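Local coordinates for putative uncharacterized protein TTHB189 (Thermus thermophilus, PDB 2ZCA) that belongs to the CasB/Cse2 family of type I-E CRISPR-associated proteins and probably takes part in CRISPR-based defence against viruses and plasmids, at residues 81-90 with 148-156. Numbering follows the deposited sequence.
Sequences TLARALWEKA and RWAREYYGA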
loop_
_atom_site.group_PDB
_atom_site.type_symbol
_atom_site.label_atom_id
_atom_site.label_comp_id
_atom_site.label_asym_id
_atom_site.label_seq_id
_atom_site.Cartn_x
_atom_site.Cartn_y
_atom_site.Cartn_z
ATOM N N THR A 81 1.883 -6.093 9.392
ATOM C CA THR A 81 2.124 -6.035 7.951
ATOM C C THR A 81 1.018 -6.727 7.180
ATOM O O THR A 81 0.280 -7.546 7.732
ATOM C CB THR A 81 3.455 -6.709 7.579
ATOM O OG1 THR A 81 3.368 -8.112 7.849
ATOM C CG2 THR A 81 4.597 -6.111 8.381
ATOM N N LEU A 82 0.905 -6.398 5.896
ATOM C CA LEU A 82 -0.113 -7.007 5.060
ATOM C C LEU A 82 0.039 -8.525 5.076
ATOM O O LEU A 82 -0.952 -9.249 5.121
ATOM C CB LEU A 82 -0.010 -6.489 3.619
ATOM C CG LEU A 82 -1.007 -7.095 2.622
ATOM C CD1 LEU A 82 -2.432 -6.974 3.157
ATOM C CD2 LEU A 82 -0.888 -6.379 1.285
ATOM N N ALA A 83 1.282 -9.009 5.053
ATOM C CA ALA A 83 1.520 -10.451 5.063
ATOM C C ALA A 83 0.958 -11.090 6.327
ATOM O O ALA A 83 0.352 -12.159 6.268
ATOM C CB ALA A 83 3.017 -10.748 4.950
ATOM N N ARG A 84 1.170 -10.443 7.471
ATOM C CA ARG A 84 0.655 -10.967 8.729
ATOM C C ARG A 84 -0.871 -10.898 8.737
ATOM O O ARG A 84 -1.542 -11.824 9.191
ATOM C CB ARG A 84 1.246 -10.184 9.907
ATOM C CG ARG A 84 2.725 -10.501 10.136
ATOM C CD ARG A 84 3.435 -9.500 11.042
ATOM N NE ARG A 84 4.841 -9.861 11.220
ATOM C CZ ARG A 84 5.764 -9.070 11.764
ATOM N NH1 ARG A 84 5.439 -7.856 12.191
ATOM N NH2 ARG A 84 7.016 -9.495 11.877
ATOM N N ALA A 85 -1.421 -9.805 8.216
ATOM C CA ALA A 85 -2.869 -9.643 8.161
ATOM C C ALA A 85 -3.495 -10.705 7.262
ATOM O O ALA A 85 -4.610 -11.168 7.521
ATOM C CB ALA A 85 -3.225 -8.248 7.650
ATOM N N LEU A 86 -2.788 -11.083 6.198
ATOM C CA LEU A 86 -3.291 -12.103 5.287
ATOM C C LEU A 86 -3.279 -13.468 5.964
ATOM O O LEU A 86 -4.196 -14.267 5.775
ATOM C CB LEU A 86 -2.463 -12.138 3.997
ATOM C CG LEU A 86 -2.788 -11.020 2.993
ATOM C CD1 LEU A 86 -1.727 -10.953 1.897
ATOM C CD2 LEU A 86 -4.169 -11.270 2.391
ATOM N N TRP A 87 -2.243 -13.741 6.752
ATOM C CA TRP A 87 -2.176 -15.019 7.452
ATOM C C TRP A 87 -3.378 -15.147 8.386
ATOM O O TRP A 87 -4.015 -16.198 8.459
ATOM C CB TRP A 87 -0.892 -15.133 8.281
ATOM C CG TRP A 87 -0.825 -16.422 9.039
ATOM C CD1 TRP A 87 -0.412 -17.633 8.563
ATOM C CD2 TRP A 87 -1.264 -16.648 10.382
ATOM N NE1 TRP A 87 -0.573 -18.601 9.525
ATOM C CE2 TRP A 87 -1.094 -18.024 10.652
ATOM C CE3 TRP A 87 -1.790 -15.822 11.385
ATOM C CZ2 TRP A 87 -1.433 -18.594 11.884
ATOM C CZ3 TRP A 87 -2.127 -16.389 12.610
ATOM C CH2 TRP A 87 -1.945 -17.764 12.847
ATOM N N GLU A 88 -3.689 -14.070 9.100
ATOM C CA GLU A 88 -4.809 -14.080 10.030
ATOM C C GLU A 88 -6.111 -14.335 9.290
ATOM O O GLU A 88 -6.972 -15.072 9.767
ATOM C CB GLU A 88 -4.866 -12.752 10.797
ATOM C CG GLU A 88 -3.635 -12.532 11.664
ATOM C CD GLU A 88 -3.664 -11.238 12.450
ATOM O OE1 GLU A 88 -2.731 -11.021 13.252
ATOM O OE2 GLU A 88 -4.609 -10.441 12.273
ATOM N N LYS A 89 -6.240 -13.737 8.112
ATOM C CA LYS A 89 -7.432 -13.905 7.293
ATOM C C LYS A 89 -7.518 -15.337 6.762
ATOM O O LYS A 89 -8.605 -15.894 6.630
ATOM C CB LYS A 89 -7.395 -12.923 6.116
ATOM C CG LYS A 89 -8.582 -13.017 5.166
ATOM C CD LYS A 89 -9.867 -12.548 5.821
ATOM C CE LYS A 89 -11.019 -12.551 4.827
ATOM N NZ LYS A 89 -12.295 -12.109 5.453
ATOM N N ALA A 90 -6.365 -15.933 6.475
ATOM C CA ALA A 90 -6.314 -17.293 5.935
ATOM C C ALA A 90 -6.738 -18.388 6.913
ATOM O O ALA A 90 -7.096 -19.495 6.494
ATOM C CB ALA A 90 -4.911 -17.589 5.412
ATOM N N ARG A 148 10.756 -11.901 2.365
ATOM C CA ARG A 148 10.486 -11.470 3.735
ATOM C C ARG A 148 8.994 -11.558 4.043
ATOM O O ARG A 148 8.605 -11.860 5.173
ATOM C CB ARG A 148 10.975 -10.037 3.971
ATOM C CG ARG A 148 11.267 -9.736 5.442
ATOM C CD ARG A 148 11.262 -8.241 5.733
ATOM N NE ARG A 148 9.898 -7.723 5.794
ATOM C CZ ARG A 148 9.437 -6.730 5.040
ATOM N NH1 ARG A 148 8.178 -6.329 5.172
ATOM N NH2 ARG A 148 10.231 -6.140 4.156
ATOM N N TRP A 149 8.155 -11.289 3.046
ATOM C CA TRP A 149 6.715 -11.383 3.255
ATOM C C TRP A 149 6.382 -12.839 3.560
ATOM O O TRP A 149 5.574 -13.135 4.441
ATOM C CB TRP A 149 5.956 -10.911 2.011
ATOM C CG TRP A 149 5.798 -9.424 1.949
ATOM C CD1 TRP A 149 6.660 -8.485 2.438
ATOM C CD2 TRP A 149 4.724 -8.700 1.335
ATOM N NE1 TRP A 149 6.190 -7.219 2.168
ATOM C CE2 TRP A 149 5.003 -7.323 1.491
ATOM C CE3 TRP A 149 3.553 -9.082 0.667
ATOM C CZ2 TRP A 149 4.152 -6.323 1.003
ATOM C CZ3 TRP A 149 2.705 -8.086 0.183
ATOM C CH2 TRP A 149 3.012 -6.723 0.355
ATOM N N ALA A 150 7.016 -13.749 2.829
ATOM C CA ALA A 150 6.788 -15.169 3.047
ATOM C C ALA A 150 7.196 -15.523 4.475
ATOM O O ALA A 150 6.519 -16.303 5.143
ATOM C CB ALA A 150 7.588 -15.992 2.044
ATOM N N ARG A 151 8.297 -14.935 4.937
ATOM C CA ARG A 151 8.796 -15.167 6.293
ATOM C C ARG A 151 7.780 -14.674 7.327
ATOM O O ARG A 151 7.520 -15.342 8.330
ATOM C CB ARG A 151 10.121 -14.426 6.505
ATOM C CG ARG A 151 10.817 -14.733 7.834
ATOM C CD ARG A 151 12.020 -13.815 8.059
ATOM N NE ARG A 151 11.608 -12.459 8.420
ATOM C CZ ARG A 151 12.407 -11.394 8.380
ATOM N NH1 ARG A 151 13.667 -11.520 7.990
ATOM N NH2 ARG A 151 11.944 -10.203 8.736
ATOM N N GLU A 152 7.208 -13.498 7.083
ATOM C CA GLU A 152 6.223 -12.932 8.001
ATOM C C GLU A 152 4.940 -13.760 8.024
ATOM O O GLU A 152 4.351 -13.984 9.083
ATOM C CB GLU A 152 5.891 -11.489 7.598
ATOM C CG GLU A 152 7.104 -10.587 7.441
ATOM C CD GLU A 152 6.740 -9.167 7.038
ATOM O OE1 GLU A 152 5.673 -8.975 6.410
ATOM O OE2 GLU A 152 7.528 -8.245 7.334
ATOM N N TYR A 153 4.508 -14.215 6.852
ATOM C CA TYR A 153 3.288 -15.004 6.744
ATOM C C TYR A 153 3.422 -16.359 7.439
ATOM O O TYR A 153 2.650 -16.685 8.342
ATOM C CB TYR A 153 2.932 -15.202 5.268
ATOM C CG TYR A 153 1.628 -15.925 5.017
ATOM C CD1 TYR A 153 1.551 -17.316 5.083
ATOM C CD2 TYR A 153 0.468 -15.214 4.695
ATOM C CE1 TYR A 153 0.353 -17.985 4.830
ATOM C CE2 TYR A 153 -0.735 -15.873 4.441
ATOM C CZ TYR A 153 -0.783 -17.258 4.510
ATOM O OH TYR A 153 -1.960 -17.919 4.247
ATOM N N TYR A 154 4.404 -17.150 7.022
ATOM C CA TYR A 154 4.593 -18.464 7.625
ATOM C C TYR A 154 5.126 -18.380 9.048
ATOM O O TYR A 154 5.031 -19.338 9.814
ATOM C CB TYR A 154 5.502 -19.308 6.731
ATOM C CG TYR A 154 4.822 -19.625 5.422
ATOM C CD1 TYR A 154 3.714 -20.475 5.381
ATOM C CD2 TYR A 154 5.215 -19.000 4.242
ATOM C CE1 TYR A 154 3.010 -20.683 4.196
ATOM C CE2 TYR A 154 4.518 -19.199 3.055
ATOM C CZ TYR A 154 3.415 -20.040 3.038
ATOM O OH TYR A 154 2.706 -20.216 1.868
ATOM N N GLY A 155 5.664 -17.221 9.408
ATOM C CA GLY A 155 6.179 -17.040 10.750
ATOM C C GLY A 155 5.063 -16.741 11.739
ATOM O O GLY A 155 5.188 -17.024 12.933
ATOM N N ALA A 156 3.966 -16.174 11.245
ATOM C CA ALA A 156 2.835 -15.839 12.100
ATOM C C ALA A 156 2.131 -17.101 12.594
ATOM O O ALA A 156 2.188 -18.131 11.888
ATOM C CB ALA A 156 1.849 -14.952 11.337
HETATM O O HOH W 1 4.010 -7.737 4.478
HETATM O O HOH W 2 5.053 -12.548 11.490
#
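Y153 is the knob of a knob-into-hole contact, seated among A83, L86, W87 and A90 of the neighbouring helix. Its CG lies anti to the backbone N (chi1 -176°), which lays the ring along that helix until OH comes 3.2 Å from A90 CB. W87 meets one face of this ring edge-on, a T-shaped pair with planes at 83°, and W87 CB adds a CH-pi contact 4.0 Å from the ring centroid. The indole in turn has A156 O over one of its own faces. Nearer the helix start, T81 OG1 donates to E152 OE1 (2.9 Å), meeting it from above the carboxylate plane, while, as the N-cap residue, T81 accepts from R84 N through the same oxygen. A hydroxyl that caps one helix thus also ties it to another, here in the all-helical Cse2 fold, where helix 82-90 and the 148-155 part of helix 144-155 cross at -37° with A83 at their close approach. A water bridges A83 N and E152 OE1, so this oxygen accepts twice. The other, OE2, is gripped side-on by R148 NE and NH1, which probably stabilises the carboxylate's negative charge. Further out, D134 binds both R148 and W149, and F100 of helix 96-104 stacks with Y153.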